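Local coordinates for protein DNA polymerase (Pyrobaculum calidifontis, PDB 5MDN) that probably catalyses template-directed DNA synthesis, adding deoxyribonucleotides from their triphosphates to a growing strand with release of diphosphate, as a type-B DNA polymerase, at residues 444-449 / 458-463; 301-306 / 337-342; 716-721 / 743-748. All blocks are in the same frame, centred on the assembly; numbering follows the deposited sequence.

Contact 1: 444-449 / 458-463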
ATOM      1  N   GLU A 444       9.499  22.496 -34.501  1.00102.07           N
ATOM      2  CA  GLU A 444       8.857  23.536 -33.706  1.00108.38           C
ATOM      3  C   GLU A 444       7.825  24.387 -34.450  1.00106.78           C
ATOM      4  O   GLU A 444       7.727  25.584 -34.163  1.00113.63           O
ATOM      5  CB  GLU A 444       9.910  24.449 -33.079  1.00114.41           C
ATOM      6  CG  GLU A 444      10.844  23.733 -32.112  1.00113.85           C
ATOM      7  CD  GLU A 444      12.153  23.330 -32.745  1.00114.02           C
ATOM      8  OE1 GLU A 444      12.266  23.436 -33.982  1.00117.61           O
ATOM      9  OE2 GLU A 444      13.064  22.901 -32.008  1.00110.95           O
ATOM     10  N   PRO A 445       7.038  23.851 -35.420  1.00107.55           N
ATOM     11  CA  PRO A 445       5.892  24.642 -35.885  1.00103.39           C
ATOM     12  C   PRO A 445       4.881  24.808 -34.765  1.00 93.41           C
ATOM     13  O   PRO A 445       4.237  23.838 -34.353  1.00 89.80           O
ATOM     14  CB  PRO A 445       5.320  23.815 -37.042  1.00110.26           C
ATOM     15  CG  PRO A 445       6.433  22.991 -37.509  1.00113.44           C
ATOM     16  CD  PRO A 445       7.243  22.673 -36.287  1.00111.96           C
ATOM     17  N   ASP A 446       4.741  26.023 -34.259  1.00 94.84           N
ATOM     18  CA  ASP A 446       3.654  26.330 -33.341  1.00 94.50           C
ATOM     19  C   ASP A 446       2.331  26.234 -34.086  1.00 95.28           C
ATOM     20  O   ASP A 446       2.112  26.995 -35.037  1.00 98.41           O
ATOM     21  CB  ASP A 446       3.833  27.725 -32.748  1.00 93.18           C
ATOM     22  CG  ASP A 446       5.118  27.861 -31.955  1.00 91.42           C
ATOM     23  OD1 ASP A 446       6.075  27.110 -32.238  1.00 92.99           O
ATOM     24  OD2 ASP A 446       5.172  28.718 -31.046  1.00 86.37           O
ATOM     25  N   PRO A 447       1.438  25.322 -33.712  1.00 89.61           N
ATOM     26  CA  PRO A 447       0.145  25.227 -34.394  1.00 89.54           C
ATOM     27  C   PRO A 447      -0.648  26.507 -34.216  1.00 87.62           C
ATOM     28  O   PRO A 447      -0.410  27.265 -33.264  1.00 80.01           O
ATOM     29  CB  PRO A 447      -0.536  24.038 -33.697  1.00 91.75           C
ATOM     30  CG  PRO A 447       0.586  23.260 -33.080  1.00 92.04           C
ATOM     31  CD  PRO A 447       1.595  24.289 -32.677  1.00 90.30           C
ATOM     32  N   PRO A 448      -1.577  26.798 -35.130  1.00 86.83           N
ATOM     33  CA  PRO A 448      -2.392  28.019 -34.990  1.00 89.86           C
ATOM     34  C   PRO A 448      -3.073  28.160 -33.638  1.00 88.01           C
ATOM     35  O   PRO A 448      -3.256  29.290 -33.165  1.00 89.74           O
ATOM     36  CB  PRO A 448      -3.411  27.883 -36.127  1.00 92.52           C
ATOM     37  CG  PRO A 448      -2.718  27.050 -37.152  1.00 90.79           C
ATOM     38  CD  PRO A 448      -1.860  26.080 -36.385  1.00 88.38           C
ATOM     39  N   GLU A 449      -3.460  27.049 -33.000  1.00 85.86           N
ATOM     40  CA  GLU A 449      -4.109  27.139 -31.694  1.00 81.54           C
ATOM     41  C   GLU A 449      -3.178  27.721 -30.635  1.00 77.09           C
ATOM     42  O   GLU A 449      -3.651  28.316 -29.660  1.00 72.82           O
ATOM     43  CB  GLU A 449      -4.627  25.767 -31.256  1.00 80.72           C
ATOM     44  CG  GLU A 449      -3.762  24.585 -31.658  1.00 83.49           C
ATOM     45  CD  GLU A 449      -4.158  24.006 -33.003  1.00 84.88           C
ATOM     46  OE1 GLU A 449      -4.006  24.711 -34.023  1.00 96.11           O
ATOM     47  OE2 GLU A 449      -4.633  22.851 -33.040  1.00 79.92           O
ATOM     48  N   GLY A 458      11.832  25.818 -20.187  1.00 79.24           N
ATOM     49  CA  GLY A 458      11.767  26.096 -21.606  1.00 80.66           C
ATOM     50  C   GLY A 458      11.179  25.010 -22.473  1.00 83.58           C
ATOM     51  O   GLY A 458      11.413  25.011 -23.685  1.00 84.06           O
ATOM     52  N   HIS A 459      10.418  24.083 -21.901  1.00 85.26           N
ATOM     53  CA  HIS A 459       9.737  23.090 -22.717  1.00 79.05           C
ATOM     54  C   HIS A 459       8.425  23.645 -23.262  1.00 77.90           C
ATOM     55  O   HIS A 459       7.765  24.475 -22.632  1.00 74.89           O
ATOM     56  CB  HIS A 459       9.487  21.815 -21.913  1.00 77.09           C
ATOM     57  CG  HIS A 459      10.739  21.170 -21.411  1.00 76.12           C
ATOM     58  ND1 HIS A 459      11.825  20.919 -22.222  1.00 76.83           N
ATOM     59  CD2 HIS A 459      11.083  20.736 -20.176  1.00 75.23           C
ATOM     60  CE1 HIS A 459      12.783  20.353 -21.509  1.00 76.45           C
ATOM     61  NE2 HIS A 459      12.357  20.231 -20.264  1.00 74.90           N
ATOM     62  N   ARG A 460       8.045  23.171 -24.447  1.00 76.18           N
ATOM     63  CA  ARG A 460       6.915  23.717 -25.187  1.00 77.38           C
ATOM     64  C   ARG A 460       5.833  22.661 -25.358  1.00 73.70           C
ATOM     65  O   ARG A 460       6.127  21.488 -25.608  1.00 70.10           O
ATOM     66  CB  ARG A 460       7.353  24.239 -26.555  1.00 82.36           C
ATOM     67  CG  ARG A 460       8.762  23.852 -26.938  1.00 85.78           C
ATOM     68  CD  ARG A 460       9.182  24.598 -28.185  1.00 90.06           C
ATOM     69  NE  ARG A 460       8.191  24.462 -29.248  1.00 96.10           N
ATOM     70  CZ  ARG A 460       8.036  25.326 -30.247  1.00102.41           C
ATOM     71  NH1 ARG A 460       8.809  26.401 -30.331  1.00112.54           N
ATOM     72  NH2 ARG A 460       7.106  25.110 -31.166  1.00101.53           N
ATOM     73  N   PHE A 461       4.578  23.085 -25.217  1.00 71.90           N
ATOM     74  CA  PHE A 461       3.444  22.174 -25.223  1.00 68.74           C
ATOM     75  C   PHE A 461       2.312  22.737 -26.068  1.00 67.91           C
ATOM     76  O   PHE A 461       2.117  23.954 -26.157  1.00 67.77           O
ATOM     77  CB  PHE A 461       2.929  21.891 -23.804  1.00 68.56           C
ATOM     78  CG  PHE A 461       3.896  21.120 -22.949  1.00 69.01           C
ATOM     79  CD1 PHE A 461       4.949  21.767 -22.326  1.00 67.62           C
ATOM     80  CD2 PHE A 461       3.746  19.755 -22.754  1.00 68.54           C
ATOM     81  CE1 PHE A 461       5.840  21.070 -21.534  1.00 65.70           C
ATOM     82  CE2 PHE A 461       4.637  19.049 -21.959  1.00 67.11           C
ATOM     83  CZ  PHE A 461       5.685  19.711 -21.349  1.00 67.28           C
ATOM     84  N   ARG A 462       1.544  21.874 -26.662  1.00 64.89           N
ATOM     85  CA  ARG A 462       0.490  22.361 -27.454  1.00 65.42           C
ATOM     86  C   ARG A 462      -0.675  22.674 -26.638  1.00 61.05           C
ATOM     87  O   ARG A 462      -1.026  21.946 -25.795  1.00 59.11           O
ATOM     88  CB  ARG A 462       0.051  21.309 -28.437  1.00 69.80           C
ATOM     89  CG  ARG A 462       1.195  20.573 -29.062  1.00 75.26           C
ATOM     90  CD  ARG A 462       0.691  19.320 -29.724  1.00 77.48           C
ATOM     91  NE  ARG A 462      -0.354  19.641 -30.663  1.00 78.17           N
ATOM     92  CZ  ARG A 462      -0.185  19.605 -31.971  1.00 80.41           C
ATOM     93  NH1 ARG A 462       0.993  19.263 -32.465  1.00 79.04           N
ATOM     94  NH2 ARG A 462      -1.186  19.908 -32.770  1.00 79.16           N
ATOM     95  N   LYS A 463      -1.271  23.800 -26.918  1.00 63.50           N
ATOM     96  CA  LYS A 463      -2.495  24.232 -26.303  1.00 66.88           C
ATOM     97  C   LYS A 463      -3.692  23.481 -26.881  1.00 65.47           C
ATOM     98  O   LYS A 463      -4.675  23.298 -26.212  1.00 59.75           O
ATOM     99  CB  LYS A 463      -2.643  25.691 -26.657  1.00 71.38           C
ATOM    100  CG  LYS A 463      -3.156  26.609 -25.576  1.00 76.67           C
ATOM    101  CD  LYS A 463      -2.766  28.058 -25.841  1.00 79.90           C
ATOM    102  CE  LYS A 463      -3.827  29.026 -25.312  1.00 83.18           C
ATOM    103  NZ  LYS A 463      -3.508  30.473 -25.473  1.00 83.79           N
TER
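R460 reaches from the strand 460-462 into the loop 444-449, and its terminal NH2 gathers the polar interactions that join the two. The first is a salt bridge to D446, made by one carboxylate oxygen: OD1 is modelled 2.5 Å from R460 NH2, too short to be taken literally at this resolution, while OD2 of D446 stays 4.1 Å from the same nitrogen. The carboxylate and guanidinium planes stand 77° apart, so this is a single-oxygen grip at the guanidinium edge and not a flat two-pronged pair. The D446 carboxylate swings to the side of its own backbone N (chi1 -61°), which brings its end nearer the strand. A second, weak hydrogen bond runs from R460 NH2 to the backbone O of E444, 3.1 Å long and strongly bent at 129°.

Apolar packing comes next. CB of E444 lies over one face of the R460 guanidinium, towards its rim, 3.5 Å from CZ. Two residues further along the strand, the R462 guanidinium has P447 CG over one face, 3.8 Å from NH2. Separately, the aliphatic chain of K463 passes the backbone O of E449, with CD 3.9 Å away.

The loop meets the side of the hairpin 451-453/460-462 from which R460 projects, not the side that F461 turns to helix 528-551. Two acceptors, E444 O and D446 OD1, converge on one arginine nitrogen, whose positive charge probably offsets their mutual repulsion. E449 OE2, 4.5 Å from R462 NH2, is too far for a salt bridge and can add only a weak attraction. The attachment combines one charged grip with aliphatic packing on the guanidinium faces, at the surface of the protein.

Contact 2: 301-306 / 337-342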
ATOM      1  N   GLY A 301      -7.815   5.043  16.461  1.00 58.38           N
ATOM      2  CA  GLY A 301      -8.778   5.101  17.548  1.00 61.97           C
ATOM      3  C   GLY A 301      -9.745   3.941  17.634  1.00 65.19           C
ATOM      4  O   GLY A 301     -10.928   4.151  17.931  1.00 70.86           O
ATOM      5  N   VAL A 302      -9.281   2.720  17.376  1.00 62.86           N
ATOM      6  CA  VAL A 302     -10.157   1.560  17.493  1.00 61.62           C
ATOM      7  C   VAL A 302      -9.881   0.846  18.813  1.00 60.55           C
ATOM      8  O   VAL A 302     -10.776   0.214  19.385  1.00 59.47           O
ATOM      9  CB  VAL A 302     -10.006   0.610  16.286  1.00 60.80           C
ATOM     10  CG1 VAL A 302     -10.049   1.396  14.984  1.00 61.14           C
ATOM     11  CG2 VAL A 302      -8.727  -0.205  16.376  1.00 58.81           C
ATOM     12  N   MET A 303      -8.641   0.925  19.298  1.00 57.82           N
ATOM     13  CA  MET A 303      -8.291   0.303  20.569  1.00 63.66           C
ATOM     14  C   MET A 303      -7.102   1.015  21.193  1.00 67.19           C
ATOM     15  O   MET A 303      -6.089   1.235  20.523  1.00 68.84           O
ATOM     16  CB  MET A 303      -7.961  -1.181  20.384  1.00 67.18           C
ATOM     17  CG  MET A 303      -7.960  -1.974  21.679  1.00 71.45           C
ATOM     18  SD  MET A 303      -7.963  -3.756  21.411  1.00 79.37           S
ATOM     19  CE  MET A 303      -9.593  -3.982  20.711  1.00 77.03           C
ATOM     20  N   LYS A 304      -7.225   1.366  22.471  1.00 70.06           N
ATOM     21  CA  LYS A 304      -6.151   2.071  23.154  1.00 69.41           C
ATOM     22  C   LYS A 304      -5.109   1.057  23.607  1.00 67.93           C
ATOM     23  O   LYS A 304      -5.436   0.060  24.258  1.00 67.77           O
ATOM     24  CB  LYS A 304      -6.680   2.877  24.337  1.00 73.53           C
ATOM     25  CG  LYS A 304      -5.832   4.106  24.637  1.00 74.95           C
ATOM     26  CD  LYS A 304      -6.667   5.266  25.147  1.00 75.04           C
ATOM     27  CE  LYS A 304      -6.263   6.562  24.459  1.00 75.63           C
ATOM     28  NZ  LYS A 304      -7.091   7.717  24.898  1.00 77.45           N
ATOM     29  N   ARG A 305      -3.852   1.315  23.244  1.00 70.68           N
ATOM     30  CA  ARG A 305      -2.758   0.405  23.565  1.00 72.95           C
ATOM     31  C   ARG A 305      -2.610   0.189  25.066  1.00 77.31           C
ATOM     32  O   ARG A 305      -2.255  -0.913  25.502  1.00 70.48           O
ATOM     33  CB  ARG A 305      -1.470   0.950  22.954  1.00 72.66           C
ATOM     34  CG  ARG A 305      -0.303  -0.004  22.894  1.00 74.31           C
ATOM     35  CD  ARG A 305       0.650   0.445  21.794  1.00 74.70           C
ATOM     36  NE  ARG A 305       1.985  -0.122  21.935  1.00 74.05           N
ATOM     37  CZ  ARG A 305       2.928   0.401  22.713  1.00 76.57           C
ATOM     38  NH1 ARG A 305       2.675   1.499  23.411  1.00 74.34           N
ATOM     39  NH2 ARG A 305       4.121  -0.170  22.792  1.00 80.99           N
ATOM     40  N   SER A 306      -2.887   1.214  25.873  1.00 82.93           N
ATOM     41  CA  SER A 306      -2.803   1.068  27.323  1.00 80.26           C
ATOM     42  C   SER A 306      -4.006   0.363  27.939  1.00 78.85           C
ATOM     43  O   SER A 306      -3.920  -0.073  29.090  1.00 83.99           O
ATOM     44  CB  SER A 306      -2.630   2.438  27.980  1.00 80.68           C
ATOM     45  OG  SER A 306      -3.726   3.287  27.688  1.00 78.00           O
ATOM     46  N   VAL A 337      -7.642  -9.537  16.746  1.00 59.92           N
ATOM     47  CA  VAL A 337      -8.709  -9.687  15.759  1.00 61.74           C
ATOM     48  C   VAL A 337      -9.778  -8.612  15.935  1.00 61.99           C
ATOM     49  O   VAL A 337     -10.392  -8.174  14.954  1.00 64.79           O
ATOM     50  CB  VAL A 337      -9.304 -11.108  15.821  1.00 64.05           C
ATOM     51  CG1 VAL A 337     -10.111 -11.318  17.099  1.00 65.63           C
ATOM     52  CG2 VAL A 337     -10.156 -11.385  14.590  1.00 65.70           C
ATOM     53  N   ARG A 338     -10.020  -8.161  17.170  1.00 63.40           N
ATOM     54  CA  ARG A 338     -10.961  -7.063  17.372  1.00 60.82           C
ATOM     55  C   ARG A 338     -10.425  -5.765  16.784  1.00 58.34           C
ATOM     56  O   ARG A 338     -11.187  -4.969  16.223  1.00 57.55           O
ATOM     57  CB  ARG A 338     -11.278  -6.898  18.858  1.00 63.30           C
ATOM     58  CG  ARG A 338     -12.347  -7.858  19.362  1.00 66.28           C
ATOM     59  CD  ARG A 338     -12.143  -8.231  20.822  1.00 70.84           C
ATOM     60  NE  ARG A 338     -13.410  -8.533  21.487  1.00 75.63           N
ATOM     61  CZ  ARG A 338     -13.512  -9.193  22.635  1.00 77.68           C
ATOM     62  NH1 ARG A 338     -12.422  -9.631  23.251  1.00 75.09           N
ATOM     63  NH2 ARG A 338     -14.706  -9.422  23.166  1.00 80.31           N
ATOM     64  N   SER A 339      -9.116  -5.527  16.911  1.00 60.42           N
ATOM     65  CA  SER A 339      -8.509  -4.374  16.255  1.00 60.70           C
ATOM     66  C   SER A 339      -8.541  -4.523  14.737  1.00 58.73           C
ATOM     67  O   SER A 339      -8.769  -3.543  14.017  1.00 58.13           O
ATOM     68  CB  SER A 339      -7.075  -4.187  16.748  1.00 61.53           C
ATOM     69  OG  SER A 339      -7.049  -3.858  18.125  1.00 62.41           O
ATOM     70  N   THR A 340      -8.299  -5.738  14.235  1.00 58.49           N
ATOM     71  CA  THR A 340      -8.283  -5.962  12.792  1.00 55.13           C
ATOM     72  C   THR A 340      -9.636  -5.638  12.171  1.00 53.40           C
ATOM     73  O   THR A 340      -9.716  -4.932  11.160  1.00 53.92           O
ATOM     74  CB  THR A 340      -7.882  -7.406  12.491  1.00 55.27           C
ATOM     75  OG1 THR A 340      -6.560  -7.652  12.988  1.00 56.31           O
ATOM     76  CG2 THR A 340      -7.909  -7.664  10.990  1.00 55.31           C
ATOM     77  N   LEU A 341     -10.718  -6.149  12.763  1.00 52.57           N
ATOM     78  CA  LEU A 341     -12.047  -5.805  12.271  1.00 56.71           C
ATOM     79  C   LEU A 341     -12.374  -4.341  12.534  1.00 57.73           C
ATOM     80  O   LEU A 341     -13.112  -3.722  11.760  1.00 59.73           O
ATOM     81  CB  LEU A 341     -13.100  -6.713  12.908  1.00 59.17           C
ATOM     82  CG  LEU A 341     -14.504  -6.609  12.306  1.00 61.84           C
ATOM     83  CD1 LEU A 341     -14.467  -6.933  10.822  1.00 62.22           C
ATOM     84  CD2 LEU A 341     -15.480  -7.522  13.030  1.00 64.06           C
ATOM     85  N   GLY A 342     -11.843  -3.775  13.620  1.00 56.30           N
ATOM     86  CA  GLY A 342     -12.027  -2.354  13.867  1.00 57.15           C
ATOM     87  C   GLY A 342     -11.387  -1.493  12.794  1.00 57.18           C
ATOM     88  O   GLY A 342     -12.008  -0.560  12.277  1.00 59.62           O
TER
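M303 and V302 lie against one side of the helix 326-356, meeting R338, S339 and G342 just after the last turn of helix 293-299 has been closed by a Schellman motif at G301. This is a loop-on-helix packing in the 3'-5' exonuclease fold, whose strands 165-172 and 186-193 take V337, T340 and L341 on another side of the same helix. S339 lies about 8 Å, side chain to side chain, from D169, which binds magnesium in a structure of this protein although that ion is absent here.

V302 faces the helix and splits its two methyls along it. CG1 comes to 3.9 Å from the carbonyl carbon of G342, and CG2 is directed to the preceding turn, 4.1 Å from the backbone O of S339. Since G342 has no side chain, the V302 and G342 CA atoms come within 5.7 Å, and the valine rests mainly on backbone atoms.

M303 comes alongside S339 with its chain extended as far as the sulfur (chi1 -164°, chi2 166°) and bent only at the end (chi3 -68°). That last bend carries the methyl across towards R338, whose side chain it meets at a slant; CE is 3.8 Å from R338 CB, while the arginine's far end leads away from the loop. The serine hydroxyl has its hydrogen bond with the backbone O of D335 inside its own helix, and a weak one with R308. Along its way M303 therefore borders a polar atom already engaged, its CB 3.6 Å and its SD 3.4 Å from S339 OG.

Contact 3: 716-721 / 743-748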
ATOM      1  N   TYR A 716      19.844 -11.042  20.125  1.00139.58           N
ATOM      2  CA  TYR A 716      21.017 -11.212  20.971  1.00131.95           C
ATOM      3  C   TYR A 716      21.098 -10.112  22.022  1.00125.18           C
ATOM      4  O   TYR A 716      20.551  -9.017  21.857  1.00121.50           O
ATOM      5  CB  TYR A 716      22.302 -11.241  20.132  1.00127.03           C
ATOM      6  CG  TYR A 716      22.595  -9.972  19.362  1.00126.67           C
ATOM      7  CD1 TYR A 716      23.282  -8.917  19.951  1.00126.23           C
ATOM      8  CD2 TYR A 716      22.197  -9.837  18.040  1.00127.86           C
ATOM      9  CE1 TYR A 716      23.557  -7.760  19.244  1.00127.16           C
ATOM     10  CE2 TYR A 716      22.468  -8.684  17.325  1.00129.12           C
ATOM     11  CZ  TYR A 716      23.147  -7.649  17.934  1.00131.62           C
ATOM     12  OH  TYR A 716      23.420  -6.499  17.229  1.00136.53           O
ATOM     13  N   VAL A 717      21.795 -10.427  23.114  1.00119.10           N
ATOM     14  CA  VAL A 717      22.056  -9.488  24.198  1.00123.72           C
ATOM     15  C   VAL A 717      23.548  -9.516  24.513  1.00128.27           C
ATOM     16  O   VAL A 717      24.154 -10.591  24.589  1.00143.48           O
ATOM     17  CB  VAL A 717      21.228  -9.823  25.458  1.00121.69           C
ATOM     18  CG1 VAL A 717      21.507  -8.820  26.565  1.00118.22           C
ATOM     19  CG2 VAL A 717      19.743  -9.862  25.129  1.00123.85           C
ATOM     20  N   ILE A 718      24.136  -8.337  24.696  1.00132.38           N
ATOM     21  CA  ILE A 718      25.545  -8.233  25.061  1.00127.35           C
ATOM     22  C   ILE A 718      25.694  -8.472  26.560  1.00123.09           C
ATOM     23  O   ILE A 718      24.961  -7.895  27.372  1.00112.24           O
ATOM     24  CB  ILE A 718      26.123  -6.869  24.643  1.00126.72           C
ATOM     25  CG1 ILE A 718      26.368  -6.811  23.128  1.00125.92           C
ATOM     26  CG2 ILE A 718      27.409  -6.565  25.396  1.00127.30           C
ATOM     27  CD1 ILE A 718      25.128  -6.667  22.272  1.00124.56           C
ATOM     28  N   VAL A 719      26.659  -9.315  26.930  1.00126.50           N
ATOM     29  CA  VAL A 719      26.872  -9.753  28.303  1.00126.70           C
ATOM     30  C   VAL A 719      28.322  -9.473  28.676  1.00130.49           C
ATOM     31  O   VAL A 719      29.203  -9.419  27.813  1.00126.20           O
ATOM     32  CB  VAL A 719      26.530 -11.254  28.479  1.00124.76           C
ATOM     33  CG1 VAL A 719      26.572 -11.661  29.946  1.00121.12           C
ATOM     34  CG2 VAL A 719      25.165 -11.565  27.878  1.00126.26           C
ATOM     35  N   ARG A 720      28.569  -9.280  29.972  1.00124.93           N
ATOM     36  CA  ARG A 720      29.915  -8.965  30.430  1.00129.79           C
ATOM     37  C   ARG A 720      30.871 -10.114  30.142  1.00142.19           C
ATOM     38  O   ARG A 720      30.487 -11.287  30.107  1.00150.20           O
ATOM     39  CB  ARG A 720      29.940  -8.684  31.935  1.00123.64           C
ATOM     40  CG  ARG A 720      29.491  -9.860  32.791  1.00120.43           C
ATOM     41  CD  ARG A 720      29.666  -9.581  34.275  1.00118.31           C
ATOM     42  NE  ARG A 720      28.880  -8.448  34.750  1.00119.25           N
ATOM     43  CZ  ARG A 720      29.415  -7.294  35.135  1.00119.96           C
ATOM     44  NH1 ARG A 720      30.730  -7.132  35.098  1.00119.33           N
ATOM     45  NH2 ARG A 720      28.642  -6.305  35.562  1.00117.76           N
ATOM     46  N   GLY A 721      32.135  -9.760  29.932  1.00139.22           N
ATOM     47  CA  GLY A 721      33.172 -10.736  29.714  1.00144.35           C
ATOM     48  C   GLY A 721      34.307 -10.200  28.869  1.00149.12           C
ATOM     49  O   GLY A 721      34.192  -9.165  28.208  1.00149.30           O
ATOM     50  N   VAL A 743      25.890  -3.498  31.132  1.00118.11           N
ATOM     51  CA  VAL A 743      25.144  -2.243  31.137  1.00119.19           C
ATOM     52  C   VAL A 743      25.941  -1.130  30.467  1.00117.22           C
ATOM     53  O   VAL A 743      25.362  -0.248  29.823  1.00121.40           O
ATOM     54  CB  VAL A 743      24.735  -1.887  32.584  1.00123.18           C
ATOM     55  CG1 VAL A 743      25.654  -0.828  33.196  1.00125.26           C
ATOM     56  CG2 VAL A 743      23.295  -1.440  32.627  1.00126.50           C
ATOM     57  N   ASP A 744      27.272  -1.150  30.598  1.00123.31           N
ATOM     58  CA  ASP A 744      28.097  -0.113  29.986  1.00123.58           C
ATOM     59  C   ASP A 744      27.907  -0.060  28.475  1.00122.29           C
ATOM     60  O   ASP A 744      28.065   1.003  27.866  1.00129.93           O
ATOM     61  CB  ASP A 744      29.566  -0.346  30.332  1.00120.71           C
ATOM     62  CG  ASP A 744      29.842  -0.221  31.817  1.00116.87           C
ATOM     63  OD1 ASP A 744      28.873  -0.058  32.590  1.00113.15           O
ATOM     64  OD2 ASP A 744      31.023  -0.290  32.214  1.00110.83           O
ATOM     65  N   TYR A 745      27.569  -1.191  27.854  1.00124.42           N
ATOM     66  CA  TYR A 745      27.255  -1.191  26.429  1.00124.11           C
ATOM     67  C   TYR A 745      25.955  -0.440  26.160  1.00130.92           C
ATOM     68  O   TYR A 745      25.905   0.453  25.305  1.00133.11           O
ATOM     69  CB  TYR A 745      27.155  -2.635  25.929  1.00119.31           C
ATOM     70  CG  TYR A 745      26.903  -2.800  24.442  1.00113.49           C
ATOM     71  CD1 TYR A 745      25.628  -2.663  23.903  1.00111.63           C
ATOM     72  CD2 TYR A 745      27.937  -3.159  23.586  1.00113.57           C
ATOM     73  CE1 TYR A 745      25.403  -2.829  22.548  1.00112.41           C
ATOM     74  CE2 TYR A 745      27.719  -3.341  22.234  1.00116.13           C
ATOM     75  CZ  TYR A 745      26.452  -3.170  21.720  1.00113.61           C
ATOM     76  OH  TYR A 745      26.233  -3.342  20.372  1.00105.96           O
ATOM     77  N   TYR A 746      24.889  -0.791  26.885  1.00121.97           N
ATOM     78  CA  TYR A 746      23.564  -0.264  26.582  1.00119.99           C
ATOM     79  C   TYR A 746      23.397   1.206  26.946  1.00115.87           C
ATOM     80  O   TYR A 746      22.531   1.870  26.371  1.00117.08           O
ATOM     81  CB  TYR A 746      22.501  -1.105  27.288  1.00120.70           C
ATOM     82  CG  TYR A 746      22.242  -2.420  26.593  1.00125.66           C
ATOM     83  CD1 TYR A 746      22.406  -2.538  25.220  1.00127.35           C
ATOM     84  CD2 TYR A 746      21.848  -3.546  27.305  1.00124.69           C
ATOM     85  CE1 TYR A 746      22.179  -3.734  24.571  1.00123.35           C
ATOM     86  CE2 TYR A 746      21.618  -4.750  26.662  1.00122.73           C
ATOM     87  CZ  TYR A 746      21.784  -4.836  25.296  1.00121.29           C
ATOM     88  OH  TYR A 746      21.558  -6.028  24.646  1.00117.74           O
ATOM     89  N   ILE A 747      24.200   1.737  27.867  1.00118.04           N
ATOM     90  CA  ILE A 747      24.151   3.171  28.137  1.00114.00           C
ATOM     91  C   ILE A 747      24.962   3.952  27.112  1.00113.48           C
ATOM     92  O   ILE A 747      24.526   5.005  26.632  1.00115.94           O
ATOM     93  CB  ILE A 747      24.611   3.470  29.576  1.00111.18           C
ATOM     94  CG1 ILE A 747      23.528   3.048  30.570  1.00112.21           C
ATOM     95  CG2 ILE A 747      24.949   4.944  29.746  1.00109.91           C
ATOM     96  CD1 ILE A 747      23.934   1.938  31.488  1.00112.17           C
ATOM     97  N   GLU A 748      26.134   3.440  26.734  1.00117.59           N
ATOM     98  CA  GLU A 748      27.078   4.270  25.994  1.00122.55           C
ATOM     99  C   GLU A 748      26.772   4.355  24.503  1.00127.35           C
ATOM    100  O   GLU A 748      26.838   5.448  23.931  1.00130.47           O
ATOM    101  CB  GLU A 748      28.504   3.759  26.199  1.00124.14           C
ATOM    102  CG  GLU A 748      29.030   3.939  27.611  1.00122.97           C
ATOM    103  CD  GLU A 748      30.439   3.411  27.773  1.00121.78           C
ATOM    104  OE1 GLU A 748      30.980   2.857  26.791  1.00119.95           O
ATOM    105  OE2 GLU A 748      31.001   3.546  28.883  1.00120.11           O
TER
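The hairpin formed by strands 716-718 and 729-731 packs on the first turns of helix 743-756, in what is probably the thumb, as in other family B polymerases, and I718 against Y745 is the heart of this strand-on-helix contact. The strand runs nearly perpendicular to the helix, their axes 9.2 Å apart.

I718 sits squarely over one face of the Y745 ring. Its CG1 makes a CH-pi contact 3.8 Å from the ring centroid; CD1 extends towards the hydroxyl end, 3.8 Å from CZ, and CG2 covers the root of the ring, 3.9 Å from CG. In Y745, chi1 of -177° puts CG anti to the backbone N and carries the ring out to the strand; chi2 of -80° then turns its face to I718. Its OH is hydrogen-bonded to NZ of K749, one turn on.

Y746 comes in beside it, phenol end first. V717 CG1 lies near the plane of this ring at its edge, 3.4 Å from OH. The same oxygen receives a weak hydrogen bond from the backbone N of I718, 3.5 Å long and fairly straight at 157°.

V717 pairs with M730 through the backbone across the hairpin, whereas the I718 N-H turns to the tyrosine. One tyrosine thus offers an apolar face and its neighbour a polar tip, so a largely apolar, buried interface also offers a strand amide a weak polar partner.

Along the chain the order is contact 2, contact 1, contact 3, each closing before the next opens. Contact 2 joins the loop after helix 293-299 to helix 326-356, near D169, of the probable exonuclease metal site. Contacts 1 and 3 both fall within the polymerase region of the chain yet are the farthest apart, about 68 Å between centres: one involves the hairpin ahead of helix 468-486, the other a hairpin on helix 743-756 near the end of the model. The centre of contact 2 lies about 56 Å from that of contact 1, on the opposite side of the chain's centre, and about 36 Å from that of contact 3. None touches another, and each belongs to a separate part of the polymerase.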